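Local atomic coordinates of 3-keto-5-aminohexanoate cleavage enzyme (Ralstonia eutropha, PDB entry 3C6C), a protein that probably cleaves 3-keto-5-aminohexanoate or a related beta-keto acid, using a divalent metal ion held in a TIM beta/alpha-barrel. Residues D270-Y273 against V278-T281; D249-M254 against G283-R288; G32-N37 against Q153-L158. All blocks are in the same frame, centred on the assembly; numbering follows the deposited sequence.

Contact 1: residues D270-Y273 against V278-T281; sequences DNLY and VFAT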
# COMPACT_ATOMS: atom_id res chain seq x y z
N ASP A 270 -9.50 -11.67 24.41
CA ASP A 270 -8.48 -10.89 23.70
C ASP A 270 -7.91 -9.70 24.48
O ASP A 270 -6.84 -9.21 24.17
CB ASP A 270 -9.02 -10.34 22.38
CG ASP A 270 -9.52 -11.41 21.45
OD1 ASP A 270 -8.97 -12.54 21.48
OD2 ASP A 270 -10.47 -11.11 20.68
N ASN A 271 -8.67 -9.25 25.47
CA ASN A 271 -8.36 -8.05 26.23
C ASN A 271 -9.17 -8.01 27.50
O ASN A 271 -10.38 -8.11 27.45
CB ASN A 271 -8.70 -6.81 25.40
CG ASN A 271 -8.67 -5.54 26.22
OD1 ASN A 271 -7.73 -5.30 26.99
ND2 ASN A 271 -9.68 -4.72 26.06
N LEU A 272 -8.49 -7.85 28.64
CA LEU A 272 -9.19 -7.78 29.93
C LEU A 272 -9.66 -6.39 30.37
O LEU A 272 -10.44 -6.26 31.33
CB LEU A 272 -8.30 -8.36 31.03
CG LEU A 272 -7.87 -9.83 30.90
CD1 LEU A 272 -7.14 -10.24 32.19
CD2 LEU A 272 -9.03 -10.77 30.64
N TYR A 273 -9.18 -5.35 29.69
CA TYR A 273 -9.28 -3.97 30.20
C TYR A 273 -10.16 -3.02 29.40
O TYR A 273 -10.08 -2.93 28.17
CB TYR A 273 -7.87 -3.36 30.32
CG TYR A 273 -6.98 -4.10 31.27
CD1 TYR A 273 -7.04 -3.84 32.63
CD2 TYR A 273 -6.10 -5.06 30.81
CE1 TYR A 273 -6.22 -4.53 33.51
CE2 TYR A 273 -5.28 -5.75 31.68
CZ TYR A 273 -5.34 -5.47 33.02
OH TYR A 273 -4.51 -6.20 33.86
N VAL A 278 -8.27 -0.69 34.50
CA VAL A 278 -9.70 -0.96 34.81
C VAL A 278 -10.20 -2.16 34.03
O VAL A 278 -10.20 -2.12 32.82
CB VAL A 278 -10.61 0.23 34.41
CG1 VAL A 278 -12.06 -0.05 34.72
CG2 VAL A 278 -10.14 1.52 35.10
N PHE A 279 -10.61 -3.22 34.73
CA PHE A 279 -11.13 -4.41 34.08
C PHE A 279 -12.52 -4.17 33.45
O PHE A 279 -13.35 -3.43 33.98
CB PHE A 279 -11.23 -5.59 35.06
CG PHE A 279 -9.90 -6.11 35.51
CD1 PHE A 279 -8.98 -6.60 34.60
CD2 PHE A 279 -9.54 -6.06 36.85
CE1 PHE A 279 -7.77 -7.10 35.02
CE2 PHE A 279 -8.30 -6.54 37.26
CZ PHE A 279 -7.43 -7.06 36.35
N ALA A 280 -12.71 -4.81 32.31
CA ALA A 280 -13.97 -4.80 31.54
C ALA A 280 -14.82 -6.04 31.76
O ALA A 280 -14.34 -7.13 32.09
CB ALA A 280 -13.67 -4.68 30.03
N THR A 281 -16.12 -5.86 31.54
CA THR A 281 -16.99 -6.98 31.21
C THR A 281 -17.09 -7.13 29.68
O THR A 281 -16.84 -6.20 28.92
CB THR A 281 -18.43 -6.80 31.77
OG1 THR A 281 -19.12 -5.79 31.01
CG2 THR A 281 -18.43 -6.48 33.33
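This is a short antiparallel pairing with a single beta bridge, at the protein surface, with two aromatic rings beside it. It closes the loop that leads from barrel strand 264-266 to helix 282-295. Y273 and F279 form a non-hydrogen-bonded pair, with CA atoms 4.3 Å apart. The bond next to this pair runs from A280 N to L272 O, 2.9 Å long and almost straight at 176°. Two CA-H...O contacts back it up: F279 CA lies 3.4 Å from L272 O, and Y273 CA lies 3.3 Å from V278 O. In both aromatic residues CG is anti to the carbonyl carbon, chi1 -61° in Y273 and -68° in F279. With this shared torsion the two side chains run side by side and point the same way. Their planes are near parallel, but the rings are slid apart and barely overlap, with centroids 4.9 Å apart. The closest ring atoms are Y273 CE1 and F279 CE1, at 3.4 Å. L272 CB also packs against F279 CD1, and L272 O lies at the edge of the F279 ring. N271 shapes the first segment: its OD1 accepts from Y273 N in an Asx turn, and its ND2 donates to Y273 O. Beyond the strand, T281 caps helix 282-295 through Q284 N. Directional hold across the pair thus comes mainly through L272 O, while the offset rings add van der Waals contact with little pi overlap.

Contact 2: residues D249-M254 against G283-R288; sequences DQMPMM and GQLVER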
# COMPACT_ATOMS: atom_id res chain seq x y z
N ASP A 249 -4.58 -3.11 21.41
CA ASP A 249 -4.92 -3.10 19.98
C ASP A 249 -6.33 -3.56 19.64
O ASP A 249 -6.74 -3.47 18.50
CB ASP A 249 -3.92 -3.90 19.17
CG ASP A 249 -2.57 -3.20 19.10
OD1 ASP A 249 -2.53 -1.98 18.97
OD2 ASP A 249 -1.57 -3.90 19.22
N GLN A 250 -7.09 -3.95 20.63
CA GLN A 250 -8.43 -4.50 20.37
C GLN A 250 -9.33 -3.44 19.71
O GLN A 250 -9.93 -3.70 18.65
CB GLN A 250 -9.06 -4.99 21.67
CG GLN A 250 -10.55 -5.39 21.54
CD GLN A 250 -11.05 -6.09 22.79
OE1 GLN A 250 -11.36 -5.44 23.80
NE2 GLN A 250 -11.10 -7.44 22.74
N MSE A 251 -9.46 -2.28 20.36
CA MSE A 251 -10.38 -1.24 19.83
C MSE A 251 -9.89 -0.63 18.49
O MSE A 251 -10.68 -0.50 17.56
CB MSE A 251 -10.74 -0.19 20.88
CG MSE A 251 -11.62 -0.74 21.99
SE MSE A 251 -13.33 -1.52 21.45
CE MSE A 251 -13.73 -2.59 23.00
N PRO A 252 -8.60 -0.26 18.39
CA PRO A 252 -8.06 0.20 17.10
C PRO A 252 -8.29 -0.79 15.95
O PRO A 252 -8.71 -0.39 14.86
CB PRO A 252 -6.56 0.38 17.40
CG PRO A 252 -6.57 0.76 18.85
CD PRO A 252 -7.57 -0.19 19.44
N MSE A 253 -8.05 -2.07 16.19
CA MSE A 253 -8.21 -3.03 15.10
C MSE A 253 -9.68 -3.23 14.73
O MSE A 253 -10.02 -3.44 13.57
CB MSE A 253 -7.52 -4.36 15.38
CG MSE A 253 -5.98 -4.28 15.31
SE MSE A 253 -5.13 -3.53 13.72
CE MSE A 253 -5.02 -1.78 14.11
N MSE A 254 -10.55 -3.14 15.72
CA MSE A 254 -11.99 -3.20 15.48
C MSE A 254 -12.44 -2.06 14.55
O MSE A 254 -13.12 -2.27 13.54
CB MSE A 254 -12.75 -3.14 16.82
CG MSE A 254 -14.31 -3.14 16.76
SE MSE A 254 -15.06 -1.40 16.43
CE MSE A 254 -14.27 -0.39 17.87
N GLY A 283 -19.85 -7.34 28.05
CA GLY A 283 -20.89 -6.39 27.65
C GLY A 283 -20.37 -5.00 27.41
O GLY A 283 -20.75 -4.30 26.47
N GLN A 284 -19.46 -4.58 28.27
CA GLN A 284 -18.92 -3.22 28.15
C GLN A 284 -18.09 -3.09 26.86
O GLN A 284 -18.12 -2.09 26.17
CB GLN A 284 -18.07 -2.88 29.38
CG GLN A 284 -18.93 -2.62 30.56
CD GLN A 284 -18.17 -2.62 31.87
OE1 GLN A 284 -17.00 -2.96 31.94
NE2 GLN A 284 -18.87 -2.25 32.94
N LEU A 285 -17.37 -4.14 26.54
CA LEU A 285 -16.51 -4.16 25.34
C LEU A 285 -17.37 -4.12 24.08
O LEU A 285 -17.09 -3.40 23.14
CB LEU A 285 -15.57 -5.37 25.34
CG LEU A 285 -14.49 -5.41 26.43
CD1 LEU A 285 -13.70 -6.73 26.34
CD2 LEU A 285 -13.56 -4.14 26.39
N VAL A 286 -18.46 -4.90 24.10
CA VAL A 286 -19.42 -4.92 23.00
C VAL A 286 -20.05 -3.54 22.85
O VAL A 286 -20.21 -3.02 21.75
CB VAL A 286 -20.52 -6.01 23.19
CG1 VAL A 286 -21.61 -5.84 22.12
CG2 VAL A 286 -19.92 -7.46 23.09
N GLU A 287 -20.41 -2.93 23.97
CA GLU A 287 -21.09 -1.63 23.95
C GLU A 287 -20.20 -0.57 23.34
O GLU A 287 -20.61 0.25 22.51
CB GLU A 287 -21.50 -1.21 25.36
CG GLU A 287 -22.09 0.17 25.45
CD GLU A 287 -22.43 0.55 26.89
OE1 GLU A 287 -21.84 -0.04 27.84
OE2 GLU A 287 -23.29 1.45 27.07
N ARG A 288 -18.92 -0.64 23.70
CA ARG A 288 -17.94 0.35 23.21
C ARG A 288 -17.76 0.24 21.70
O ARG A 288 -17.76 1.24 20.99
CB ARG A 288 -16.59 0.21 23.94
CG ARG A 288 -15.43 1.03 23.35
CD ARG A 288 -14.34 1.30 24.40
NE ARG A 288 -14.98 1.99 25.51
CZ ARG A 288 -14.37 2.41 26.62
NH1 ARG A 288 -13.09 2.19 26.82
NH2 ARG A 288 -15.09 3.04 27.54
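The flat amide of Q250 meets L285 through its oxygen rather than through a face. Both methyls of L285 lie beyond OE1, to one side of the amide plane: L285 CD2 is 3.6 Å and L285 CD1 3.7 Å from Q250 OE1. The amide is held by bonds elsewhere: N271 ND2 donates to OE1, and NE2 donates to G267 O. These two bonds fix its rotation and satisfy both polar atoms in a buried place. The Q250 chain is extended, with CG anti to the backbone N (chi1 171°), and it meets the L285 side chain at about a right angle. The segments belong to helices 250-260 and 282-295, neighbours on the outside of the TIM barrel. The axes of 250-254 and 283-288 come within 11.6 Å of each other, with a crossing angle of -37°. Strand 264-266 lies beneath, and its V266 touches Q250, M251 and L285. M251, a selenomethionine, bridges the gap between the helices. Its chain is bent at chi2 (-58°), and its end reaches the second helix. There CE lies 3.5 Å from L285 O and 3.7 Å from L285 CD2. On the next turn M251 SE is 3.8 Å from R288 CG, a contact of the aliphatic part of the arginine. R288 has two conformers, so that detail is less certain. From a second subunit, H295 packs on both M251 and R288, and L296 packs on P252.

Contact 3: residues G32-N37 against Q153-L158; sequences GNAPFN and QVEGKL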
# COMPACT_ATOMS: atom_id res chain seq x y z
N GLY A 32 -11.90 -17.34 26.27
CA GLY A 32 -10.68 -17.89 25.76
C GLY A 32 -10.05 -18.89 26.70
O GLY A 32 -10.67 -19.37 27.63
N ASN A 33 -8.78 -19.17 26.43
CA ASN A 33 -8.03 -20.15 27.24
C ASN A 33 -6.67 -19.63 27.72
O ASN A 33 -5.88 -20.37 28.29
CB ASN A 33 -7.89 -21.49 26.53
CG ASN A 33 -9.12 -22.41 26.72
OD1 ASN A 33 -9.58 -23.04 25.77
ND2 ASN A 33 -9.68 -22.44 27.93
N ALA A 34 -6.39 -18.35 27.51
CA ALA A 34 -5.21 -17.72 28.14
C ALA A 34 -5.35 -17.83 29.66
O ALA A 34 -6.43 -17.82 30.21
CB ALA A 34 -5.06 -16.26 27.70
N PRO A 35 -4.22 -17.95 30.37
CA PRO A 35 -4.27 -18.08 31.84
C PRO A 35 -5.20 -17.09 32.56
O PRO A 35 -5.23 -15.89 32.28
CB PRO A 35 -2.81 -17.85 32.24
CG PRO A 35 -2.03 -18.40 31.06
CD PRO A 35 -2.84 -17.94 29.86
N PHE A 36 -5.94 -17.65 33.50
CA PHE A 36 -6.87 -16.88 34.35
C PHE A 36 -6.05 -15.92 35.22
O PHE A 36 -5.15 -16.34 35.94
CB PHE A 36 -7.74 -17.85 35.20
CG PHE A 36 -8.60 -17.21 36.25
CD1 PHE A 36 -9.24 -16.00 36.03
CD2 PHE A 36 -8.82 -17.87 37.46
CE1 PHE A 36 -10.06 -15.45 37.01
CE2 PHE A 36 -9.62 -17.32 38.45
CZ PHE A 36 -10.25 -16.11 38.23
N ASN A 37 -6.39 -14.64 35.12
CA ASN A 37 -5.86 -13.60 36.02
C ASN A 37 -6.90 -13.29 37.09
O ASN A 37 -7.87 -12.58 36.84
CB ASN A 37 -5.50 -12.34 35.22
CG ASN A 37 -5.04 -11.22 36.09
OD1 ASN A 37 -5.07 -11.30 37.34
ND2 ASN A 37 -4.58 -10.13 35.45
N GLN A 153 4.59 -20.08 17.96
CA GLN A 153 3.70 -19.21 18.72
C GLN A 153 4.15 -18.93 20.13
O GLN A 153 4.99 -19.63 20.71
CB GLN A 153 2.28 -19.76 18.73
CG GLN A 153 1.74 -19.98 17.33
CD GLN A 153 0.38 -19.35 17.13
OE1 GLN A 153 -0.17 -18.73 18.05
NE2 GLN A 153 -0.17 -19.49 15.93
N VAL A 154 3.56 -17.87 20.66
CA VAL A 154 3.87 -17.38 22.02
C VAL A 154 2.57 -17.03 22.73
O VAL A 154 1.72 -16.34 22.18
CB VAL A 154 4.74 -16.10 22.04
CG1 VAL A 154 5.12 -15.72 23.49
CG2 VAL A 154 6.01 -16.24 21.17
N GLU A 155 2.44 -17.54 23.95
CA GLU A 155 1.37 -17.13 24.86
C GLU A 155 2.01 -16.75 26.19
O GLU A 155 2.47 -17.60 26.94
CB GLU A 155 0.34 -18.23 25.07
CG GLU A 155 -0.82 -17.78 26.00
CD GLU A 155 -1.86 -18.86 26.23
OE1 GLU A 155 -1.56 -19.82 26.98
OE2 GLU A 155 -2.98 -18.71 25.68
N GLY A 156 2.07 -15.45 26.41
CA GLY A 156 2.79 -14.90 27.55
C GLY A 156 4.27 -15.16 27.41
O GLY A 156 4.92 -14.65 26.50
N LYS A 157 4.79 -15.98 28.31
CA LYS A 157 6.20 -16.30 28.33
C LYS A 157 6.39 -17.67 27.71
O LYS A 157 7.52 -18.13 27.51
CB LYS A 157 6.74 -16.28 29.77
N LEU A 158 5.27 -18.31 27.37
CA LEU A 158 5.28 -19.69 26.84
C LEU A 158 5.44 -19.76 25.31
O LEU A 158 4.58 -19.28 24.57
CB LEU A 158 4.00 -20.43 27.24
CG LEU A 158 3.84 -21.84 26.70
CD1 LEU A 158 4.98 -22.75 27.16
CD2 LEU A 158 2.50 -22.37 27.13
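E155 turns one face of its carboxylate to A34 and the ring of P35. Its chain is fully extended to the carboxyl carbon, with CG anti to the backbone N (chi1 -178°) and CD anti to CA. This carries the acid group straight across to the loop. The last torsion, chi3 73°, then sets the carboxylate plane. E155 and P35 come from opposite directions, and P35 CD sits almost straight above the carboxyl carbon, 3.9 Å from E155 CD. A34 CA and A34 CB lie over the same face. E155 OE2 is under A34, 3.5 Å from A34 CA and 3.8 Å from A34 CB. E155 OE1 is the oxygen nearest P35 CD, at 3.7 Å. No hydrogen bond crosses between the segments. N33 takes another direction. Its carbonyl oxygen comes near, with N33 O 4.2 Å from E155 OE2, while its side chain leads away. There N33 OD1 bonds to H68 ND1 and N33 ND2 bonds to V69 O. H68 is a ligand of the nickel ion, so N33 is a second-shell residue that helps to position it. A34 O is bonded to R70 NH1. The E155 end of the contact is a tight hairpin between strands 151-155 and 158-162 of the four-stranded antiparallel sheet. E155 to L158 form a type II' turn. E155 N bonds to L158 O at 2.8 Å, and L158 N bonds back to E155 O at 2.9 Å. Through E155, at the start of the turn, the hairpin meets the loop after strand 23-29. A34 CA and P35 CD are each bonded to a backbone nitrogen and so slightly polarised. They approach face-on, however, which suits C-H...O bonding poorly. The contact is van der Waals packing with at most a weak electrostatic part.

Overall arrangement
Contacts 1 and 2 are directly joined, with centres 10 Å apart. The N271-Q250 bond links them, and A280 CB packs 3.7 Å from L285 CD2. Contact 1 is nested in the loop that contact 2 closes. Contact 3 lies 15 Å from contact 1 between centres, and meets it through N37, whose CB is 4.0 Å from L272 CD1. Contacts 2 and 3 do not touch; their nearest atoms are about 11 Å apart. The nickel ion, bound by H66, H68 and E269, is about 7 Å from the N33 side chain and about 11 Å from that of Q250. Bound di(hydroxyethyl)ether, probably from the crystallisation liquor, comes within about 3 Å of the L272 side chain and about 4 Å of that of A34.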